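Local coordinates for succinylglutamate desuccinylase (Chromobacterium violaceum, PDB 1YW4), which probably hydrolyses N-succinyl-L-glutamate to succinate and L-glutamate, the last step of arginine degradation by the AST pathway, using one zinc ion per subunit, at residues A[156-167]-A[183-194]. Residues are numbered along the deposited sequence; the frame is centred on the assembly and turned at random.
Sequences VFEKFAIYPFLH and CGIEAVLLHTQP
Tyr163 is held through both its backbone N and its backbone O by the segment 183-194. Its N donates to Leu189 O at 2.6 Å, almost straight at 176°, and its O accepts from His191 N at 2.7 Å. Ala161 repeats the pattern one step earlier: its N bonds to Ala187 O, and its O receives Leu189 N. Nearer the N-terminal ends, Glu186 N donates to Lys159 O at 2.7 Å. Beyond the strands a water takes over, accepting from Phe165 N and donating to Gln193 O.

These are two parallel strands, 160-163 and 187-190, joined by a connection that contains helix 174-181. They belong to the zinc-dependent catalytic domain of the AspA/AstE family. Strand 209-215 runs antiparallel along the far side of 160-163 and carries Glu214, the predicted active-site residue, which the Phe160 side chain touches.

Ile162 packs on the same face of the sheet as Leu189. The two side chains lie side by side, with Ile162 CD1 3.7 Å from Leu189 CD2. The other branch, CG2, is anti to the backbone N and sits over one face of the His191 imidazole, a CH-pi contact 3.7 Å from the ring centroid. On the opposite face of the sheet, Tyr163 CB meets Leu190 CD2, and Val188 CG1 lies at the edge of the tyrosine ring. The phenol OH bonds to Lys173 N. Aromatic rings cover both ends. Phe157 takes Ala187 CB over one face, and Phe165 lays its face on Thr192 O, 3.5 Å above the ring plane and over its centre, with Pro194 CD against Phe165 CD1.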
loop_
_atom_site.group_PDB
_atom_site.type_symbol
_atom_site.label_atom_id
_atom_site.label_comp_id
_atom_site.label_asym_id
_atom_site.label_seq_id
_atom_site.Cartn_x
_atom_site.Cartn_y
_atom_site.Cartn_z
ATOM N N VAL A 156 12.647 -13.593 -9.444
ATOM C CA VAL A 156 13.689 -12.737 -8.880
ATOM C C VAL A 156 13.912 -13.170 -7.436
ATOM O O VAL A 156 15.028 -13.106 -6.916
ATOM C CB VAL A 156 13.279 -11.255 -8.890
ATOM C CG1 VAL A 156 14.273 -10.435 -8.057
ATOM C CG2 VAL A 156 13.236 -10.745 -10.321
ATOM N N PHE A 157 12.832 -13.604 -6.792
ATOM C CA PHE A 157 12.897 -14.079 -5.419
ATOM C C PHE A 157 12.741 -15.590 -5.489
ATOM O O PHE A 157 11.629 -16.111 -5.417
ATOM C CB PHE A 157 11.771 -13.457 -4.580
ATOM C CG PHE A 157 11.848 -11.958 -4.486
ATOM C CD1 PHE A 157 12.877 -11.345 -3.778
ATOM C CD2 PHE A 157 10.900 -11.161 -5.113
ATOM C CE1 PHE A 157 12.960 -9.954 -3.698
ATOM C CE2 PHE A 157 10.971 -9.766 -5.040
ATOM C CZ PHE A 157 12.005 -9.166 -4.329
ATOM N N GLU A 158 13.868 -16.272 -5.670
ATOM C CA GLU A 158 13.942 -17.727 -5.775
ATOM C C GLU A 158 12.826 -18.433 -5.018
ATOM O O GLU A 158 11.974 -19.092 -5.609
ATOM C CB GLU A 158 15.295 -18.206 -5.238
ATOM C CG GLU A 158 16.178 -18.911 -6.252
ATOM C CD GLU A 158 15.769 -20.349 -6.489
ATOM O OE1 GLU A 158 15.834 -21.144 -5.525
ATOM O OE2 GLU A 158 15.386 -20.684 -7.633
ATOM N N LYS A 159 12.836 -18.284 -3.702
ATOM C CA LYS A 159 11.835 -18.911 -2.866
ATOM C C LYS A 159 10.922 -17.849 -2.269
ATOM O O LYS A 159 11.396 -16.888 -1.661
ATOM C CB LYS A 159 12.535 -19.711 -1.769
ATOM C CG LYS A 159 13.455 -20.795 -2.326
ATOM C CD LYS A 159 14.353 -21.379 -1.257
ATOM C CE LYS A 159 15.310 -20.332 -0.717
ATOM N NZ LYS A 159 16.139 -20.854 0.410
ATOM N N PHE A 160 9.615 -18.002 -2.464
ATOM C CA PHE A 160 8.682 -17.036 -1.910
ATOM C C PHE A 160 7.388 -17.684 -1.442
ATOM O O PHE A 160 7.093 -18.832 -1.776
ATOM C CB PHE A 160 8.418 -15.900 -2.914
ATOM C CG PHE A 160 7.628 -16.306 -4.135
ATOM C CD1 PHE A 160 6.241 -16.228 -4.138
ATOM C CD2 PHE A 160 8.276 -16.766 -5.286
ATOM C CE1 PHE A 160 5.507 -16.602 -5.267
ATOM C CE2 PHE A 160 7.553 -17.143 -6.415
ATOM C CZ PHE A 160 6.167 -17.061 -6.406
ATOM N N ALA A 161 6.633 -16.948 -0.638
ATOM C CA ALA A 161 5.384 -17.463 -0.110
ATOM C C ALA A 161 4.209 -16.591 -0.512
ATOM O O ALA A 161 4.365 -15.407 -0.808
ATOM C CB ALA A 161 5.462 -17.559 1.410
ATOM N N ILE A 162 3.031 -17.204 -0.516
ATOM C CA ILE A 162 1.794 -16.514 -0.832
ATOM C C ILE A 162 0.962 -16.579 0.440
ATOM O O ILE A 162 0.695 -17.668 0.951
ATOM C CB ILE A 162 1.002 -17.226 -1.945
ATOM C CG1 ILE A 162 1.910 -17.504 -3.149
ATOM C CG2 ILE A 162 -0.200 -16.384 -2.327
ATOM C CD1 ILE A 162 2.534 -16.276 -3.772
ATOM N N TYR A 163 0.576 -15.416 0.957
ATOM C CA TYR A 163 -0.226 -15.333 2.176
ATOM C C TYR A 163 -1.681 -15.135 1.763
ATOM O O TYR A 163 -2.042 -14.106 1.190
ATOM C CB TYR A 163 0.249 -14.151 3.030
ATOM C CG TYR A 163 0.064 -14.309 4.531
ATOM C CD1 TYR A 163 1.053 -13.874 5.415
ATOM C CD2 TYR A 163 -1.100 -14.866 5.072
ATOM C CE1 TYR A 163 0.897 -13.985 6.796
ATOM C CE2 TYR A 163 -1.269 -14.982 6.460
ATOM C CZ TYR A 163 -0.265 -14.539 7.312
ATOM O OH TYR A 163 -0.411 -14.647 8.673
ATOM N N PRO A 164 -2.535 -16.126 2.046
ATOM C CA PRO A 164 -3.957 -16.056 1.698
ATOM C C PRO A 164 -4.673 -14.821 2.228
ATOM O O PRO A 164 -4.263 -14.222 3.228
ATOM C CB PRO A 164 -4.520 -17.355 2.279
ATOM C CG PRO A 164 -3.603 -17.642 3.429
ATOM C CD PRO A 164 -2.253 -17.335 2.833
ATOM N N PHE A 165 -5.745 -14.440 1.542
ATOM C CA PHE A 165 -6.540 -13.286 1.940
ATOM C C PHE A 165 -7.119 -13.526 3.335
ATOM O O PHE A 165 -7.803 -14.523 3.568
ATOM C CB PHE A 165 -7.683 -13.060 0.945
ATOM C CG PHE A 165 -8.579 -11.900 1.301
ATOM C CD1 PHE A 165 -9.945 -11.953 1.023
ATOM C CD2 PHE A 165 -8.062 -10.759 1.914
ATOM C CE1 PHE A 165 -10.788 -10.890 1.353
ATOM C CE2 PHE A 165 -8.894 -9.688 2.247
ATOM C CZ PHE A 165 -10.264 -9.756 1.966
ATOM N N LEU A 166 -6.837 -12.613 4.260
ATOM C CA LEU A 166 -7.335 -12.718 5.630
ATOM C C LEU A 166 -8.500 -11.753 5.838
ATOM O O LEU A 166 -8.326 -10.535 5.754
ATOM C CB LEU A 166 -6.216 -12.389 6.624
ATOM C CG LEU A 166 -4.970 -13.279 6.612
ATOM C CD1 LEU A 166 -3.950 -12.737 7.598
ATOM C CD2 LEU A 166 -5.349 -14.709 6.972
ATOM N N HIS A 167 -9.686 -12.291 6.105
ATOM C CA HIS A 167 -10.861 -11.452 6.324
ATOM C C HIS A 167 -10.841 -10.846 7.727
ATOM O O HIS A 167 -11.865 -10.807 8.417
ATOM C CB HIS A 167 -12.153 -12.257 6.136
ATOM C CG HIS A 167 -12.291 -12.884 4.783
ATOM N ND1 HIS A 167 -13.510 -13.038 4.157
ATOM C CD2 HIS A 167 -11.369 -13.415 3.944
ATOM C CE1 HIS A 167 -13.333 -13.638 2.993
ATOM N NE2 HIS A 167 -12.043 -13.877 2.839
ATOM N N CYS A 183 14.086 -19.330 6.835
ATOM C CA CYS A 183 13.784 -20.638 6.273
ATOM C C CYS A 183 14.224 -20.655 4.815
ATOM O O CYS A 183 14.447 -21.715 4.227
ATOM C CB CYS A 183 12.283 -20.901 6.361
ATOM S SG CYS A 183 11.699 -22.280 5.380
ATOM N N GLY A 184 14.340 -19.464 4.238
ATOM C CA GLY A 184 14.750 -19.348 2.855
ATOM C C GLY A 184 13.838 -18.440 2.051
ATOM O O GLY A 184 14.255 -17.887 1.037
ATOM N N ILE A 185 12.591 -18.289 2.493
ATOM C CA ILE A 185 11.646 -17.431 1.786
ATOM C C ILE A 185 12.270 -16.045 1.675
ATOM O O ILE A 185 12.739 -15.491 2.669
ATOM C CB ILE A 185 10.306 -17.327 2.544
ATOM C CG1 ILE A 185 9.749 -18.729 2.811
ATOM C CG2 ILE A 185 9.315 -16.514 1.732
ATOM C CD1 ILE A 185 9.543 -19.558 1.548
ATOM N N GLU A 186 12.268 -15.488 0.467
ATOM C CA GLU A 186 12.866 -14.184 0.222
ATOM C C GLU A 186 11.834 -13.094 -0.038
ATOM O O GLU A 186 12.187 -11.924 -0.179
ATOM C CB GLU A 186 13.824 -14.276 -0.971
ATOM C CG GLU A 186 14.797 -15.446 -0.894
ATOM C CD GLU A 186 15.651 -15.585 -2.140
ATOM O OE1 GLU A 186 16.334 -16.623 -2.281
ATOM O OE2 GLU A 186 15.647 -14.660 -2.980
ATOM N N ALA A 187 10.562 -13.478 -0.103
ATOM C CA ALA A 187 9.486 -12.528 -0.354
ATOM C C ALA A 187 8.125 -13.153 -0.082
ATOM O O ALA A 187 7.961 -14.370 -0.183
ATOM C CB ALA A 187 9.553 -12.035 -1.796
ATOM N N VAL A 188 7.152 -12.315 0.262
ATOM C CA VAL A 188 5.804 -12.793 0.543
ATOM C C VAL A 188 4.752 -11.967 -0.193
ATOM O O VAL A 188 4.775 -10.737 -0.161
ATOM C CB VAL A 188 5.486 -12.741 2.056
ATOM C CG1 VAL A 188 4.116 -13.359 2.318
ATOM C CG2 VAL A 188 6.553 -13.470 2.841
ATOM N N LEU A 189 3.850 -12.653 -0.884
ATOM C CA LEU A 189 2.765 -11.986 -1.592
ATOM C C LEU A 189 1.535 -12.124 -0.692
ATOM O O LEU A 189 1.178 -13.232 -0.293
ATOM C CB LEU A 189 2.496 -12.661 -2.943
ATOM C CG LEU A 189 1.252 -12.181 -3.697
ATOM C CD1 LEU A 189 1.467 -10.753 -4.191
ATOM C CD2 LEU A 189 0.977 -13.103 -4.883
ATOM N N LEU A 190 0.909 -11.001 -0.361
ATOM C CA LEU A 190 -0.280 -11.001 0.489
ATOM C C LEU A 190 -1.509 -10.873 -0.408
ATOM O O LEU A 190 -1.680 -9.863 -1.097
ATOM C CB LEU A 190 -0.231 -9.817 1.457
ATOM C CG LEU A 190 1.126 -9.472 2.098
ATOM C CD1 LEU A 190 1.020 -8.111 2.791
ATOM C CD2 LEU A 190 1.543 -10.551 3.083
ATOM N N HIS A 191 -2.355 -11.900 -0.405
ATOM C CA HIS A 191 -3.570 -11.895 -1.216
ATOM C C HIS A 191 -4.584 -10.910 -0.647
ATOM O O HIS A 191 -4.818 -10.877 0.558
ATOM C CB HIS A 191 -4.178 -13.296 -1.272
ATOM C CG HIS A 191 -3.713 -14.110 -2.441
ATOM N ND1 HIS A 191 -4.018 -15.445 -2.586
ATOM C CD2 HIS A 191 -2.990 -13.768 -3.534
ATOM C CE1 HIS A 191 -3.504 -15.893 -3.719
ATOM N NE2 HIS A 191 -2.876 -14.895 -4.313
ATOM N N THR A 192 -5.187 -10.111 -1.524
ATOM C CA THR A 192 -6.163 -9.117 -1.095
ATOM C C THR A 192 -7.592 -9.527 -1.421
ATOM O O THR A 192 -8.537 -8.778 -1.176
ATOM C CB THR A 192 -5.869 -7.746 -1.732
ATOM O OG1 THR A 192 -5.666 -7.905 -3.140
ATOM C CG2 THR A 192 -4.628 -7.133 -1.114
ATOM N N GLN A 193 -7.740 -10.725 -1.974
ATOM C CA GLN A 193 -9.054 -11.251 -2.321
ATOM C C GLN A 193 -9.053 -12.769 -2.160
ATOM O O GLN A 193 -8.003 -13.409 -2.247
ATOM C CB GLN A 193 -9.425 -10.886 -3.764
ATOM C CG GLN A 193 -9.649 -9.391 -4.016
ATOM C CD GLN A 193 -8.399 -8.666 -4.489
ATOM O OE1 GLN A 193 -8.393 -7.439 -4.629
ATOM N NE2 GLN A 193 -7.336 -9.421 -4.746
ATOM N N PRO A 194 -10.230 -13.363 -1.917
ATOM C CA PRO A 194 -10.329 -14.816 -1.752
ATOM C C PRO A 194 -9.854 -15.549 -3.001
ATOM O O PRO A 194 -10.007 -15.046 -4.119
ATOM C CB PRO A 194 -11.817 -15.034 -1.489
ATOM C CG PRO A 194 -12.459 -13.906 -2.252
ATOM C CD PRO A 194 -11.563 -12.742 -1.890
HETATM O O HOH W 1 -3.361 -11.621 2.851
HETATM O O HOH W 2 -6.742 -15.889 -0.903
#